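Local atomic coordinates of hypothetical conserved protein TTC0263 (Thermus thermophilus, PDB entry 2PL2), a protein that is of unknown function but belongs to the tetratricopeptide repeat proteins, all-helical solenoids that commonly serve as scaffolds for protein-protein interactions. Residues 120-125 with 151-156. Numbering follows the deposited sequence.
Sequences LHLQRG and PEIRSA
The carboxylate of Glu152 is the one flat group that touches across the two segments, its CD lying 4.0 Å from Leu122 CD2, and the two side chains cross at about a right angle. Glu152 gets there on an extended chain with CG anti to the backbone N (chi1 172°). Within 120-125, Arg124 NH2 lies in the plane of the His121 ring at its edge, but ND1 sits above the guanidinium plane rather than along an N-H, so the angle is too poor for a hydrogen bond. His121 NE2 is hydrogen-bonded to Pro115 O, and Arg124 NH1 forms a salt bridge with Glu111.

Helices 118-130 and 151-164 run nearly parallel at this point, 19° apart with axes separated by 11.1 Å, as expected of alternate helices in a tetratricopeptide repeat superhelix. No hydrogen bond joins the segments. Leu122 and Ile153 are nearest in register, their CA atoms 7.0 Å apart; Leu122 points at the other helix, and Ile153 reaches back with CD1. Leu122 touches all three partners, making apolar contacts through CD1 with Ala156 CB (3.7 Å) and through CB with Ile153 CD1 (3.6 Å). The approach of Leu122 CD2 to Ile153 CD1 is too short to trust. Leu141 of the intervening helix 134-147 also packs against Leu122.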
loop_
_atom_site.group_PDB
_atom_site.type_symbol
_atom_site.label_atom_id
_atom_site.label_comp_id
_atom_site.label_asym_id
_atom_site.label_seq_id
_atom_site.Cartn_x
_atom_site.Cartn_y
_atom_site.Cartn_z
ATOM N N LEU A 120 17.770 3.635 -10.101
ATOM C CA LEU A 120 18.268 4.803 -9.375
ATOM C C LEU A 120 17.732 6.089 -9.961
ATOM O O LEU A 120 17.163 6.915 -9.249
ATOM C CB LEU A 120 19.800 4.856 -9.388
ATOM C CG LEU A 120 20.588 3.777 -8.647
ATOM C CD1 LEU A 120 22.070 4.122 -8.692
ATOM C CD2 LEU A 120 20.119 3.700 -7.206
ATOM N N HIS A 121 17.933 6.264 -11.262
ATOM C CA HIS A 121 17.466 7.457 -11.952
ATOM C C HIS A 121 15.948 7.586 -11.852
ATOM O O HIS A 121 15.406 8.687 -11.811
ATOM C CB HIS A 121 17.936 7.413 -13.409
ATOM C CG HIS A 121 19.422 7.523 -13.558
ATOM N ND1 HIS A 121 20.109 8.706 -13.336
ATOM C CD2 HIS A 121 20.363 6.599 -13.849
ATOM C CE1 HIS A 121 21.400 8.498 -13.482
ATOM N NE2 HIS A 121 21.584 7.220 -13.794
ATOM N N LEU A 122 15.269 6.448 -11.793
ATOM C CA LEU A 122 13.825 6.440 -11.655
ATOM C C LEU A 122 13.480 6.996 -10.283
ATOM O O LEU A 122 12.655 7.914 -10.155
ATOM C CB LEU A 122 13.276 5.015 -11.794
ATOM C CG LEU A 122 11.785 4.889 -11.426
ATOM C CD1 LEU A 122 10.973 5.912 -12.232
ATOM C CD2 LEU A 122 11.283 3.464 -11.646
ATOM N N GLN A 123 14.123 6.436 -9.257
ATOM C CA GLN A 123 13.905 6.877 -7.884
ATOM C C GLN A 123 14.315 8.330 -7.718
ATOM O O GLN A 123 13.632 9.104 -7.052
ATOM C CB GLN A 123 14.708 6.018 -6.907
ATOM C CG GLN A 123 13.888 4.979 -6.161
ATOM C CD GLN A 123 12.724 5.588 -5.399
ATOM O OE1 GLN A 123 12.898 6.544 -4.646
ATOM N NE2 GLN A 123 11.530 5.031 -5.588
ATOM N N ARG A 124 15.436 8.706 -8.318
ATOM C CA ARG A 124 15.899 10.073 -8.198
ATOM C C ARG A 124 14.847 11.017 -8.758
ATOM O O ARG A 124 14.590 12.073 -8.180
ATOM C CB ARG A 124 17.232 10.254 -8.931
ATOM C CG ARG A 124 17.969 11.537 -8.563
ATOM C CD ARG A 124 19.343 11.610 -9.233
ATOM N NE ARG A 124 19.251 11.699 -10.692
ATOM C CZ ARG A 124 20.303 11.664 -11.503
ATOM N NH1 ARG A 124 21.522 11.542 -10.991
ATOM N NH2 ARG A 124 20.143 11.744 -12.817
ATOM N N GLY A 125 14.229 10.638 -9.875
ATOM C CA GLY A 125 13.205 11.481 -10.474
ATOM C C GLY A 125 11.966 11.577 -9.601
ATOM O O GLY A 125 11.382 12.646 -9.434
ATOM N N PRO A 151 7.497 0.077 -19.435
ATOM C CA PRO A 151 6.171 0.598 -19.092
ATOM C C PRO A 151 6.178 1.305 -17.744
ATOM O O PRO A 151 5.580 2.383 -17.596
ATOM C CB PRO A 151 5.290 -0.653 -19.104
ATOM C CG PRO A 151 5.951 -1.521 -20.142
ATOM C CD PRO A 151 7.426 -1.344 -19.815
ATOM N N GLU A 152 6.857 0.700 -16.766
ATOM C CA GLU A 152 6.948 1.292 -15.436
ATOM C C GLU A 152 7.516 2.707 -15.496
ATOM O O GLU A 152 6.997 3.610 -14.836
ATOM C CB GLU A 152 7.811 0.423 -14.515
ATOM C CG GLU A 152 8.120 1.077 -13.156
ATOM C CD GLU A 152 8.984 0.213 -12.256
ATOM O OE1 GLU A 152 9.974 -0.371 -12.744
ATOM O OE2 GLU A 152 8.682 0.119 -11.044
ATOM N N ILE A 153 8.566 2.925 -16.285
ATOM C CA ILE A 153 9.124 4.267 -16.345
ATOM C C ILE A 153 8.251 5.199 -17.179
ATOM O O ILE A 153 8.058 6.359 -16.797
ATOM C CB ILE A 153 10.585 4.278 -16.897
ATOM C CG1 ILE A 153 11.469 3.248 -16.158
ATOM C CG2 ILE A 153 11.180 5.680 -16.737
ATOM C CD1 ILE A 153 11.740 3.651 -14.696
ATOM N N ARG A 154 7.720 4.717 -18.307
ATOM C CA ARG A 154 6.842 5.570 -19.114
ATOM C C ARG A 154 5.723 6.082 -18.196
ATOM O O ARG A 154 5.304 7.233 -18.322
ATOM C CB ARG A 154 6.201 4.816 -20.288
ATOM C CG ARG A 154 7.105 3.905 -21.117
ATOM C CD ARG A 154 8.248 4.585 -21.876
ATOM N NE ARG A 154 7.902 5.886 -22.435
ATOM C CZ ARG A 154 8.331 6.341 -23.610
ATOM N NH1 ARG A 154 9.111 5.599 -24.381
ATOM N NH2 ARG A 154 8.019 7.570 -23.979
ATOM N N SER A 155 5.260 5.233 -17.269
ATOM C CA SER A 155 4.194 5.614 -16.321
ATOM C C SER A 155 4.617 6.713 -15.344
ATOM O O SER A 155 3.858 7.635 -15.057
ATOM C CB SER A 155 3.736 4.413 -15.505
ATOM O OG SER A 155 3.643 3.271 -16.319
ATOM N N ALA A 156 5.830 6.607 -14.811
ATOM C CA ALA A 156 6.321 7.628 -13.888
ATOM C C ALA A 156 6.350 8.950 -14.645
ATOM O O ALA A 156 5.864 9.986 -14.148
ATOM C CB ALA A 156 7.708 7.269 -13.394
#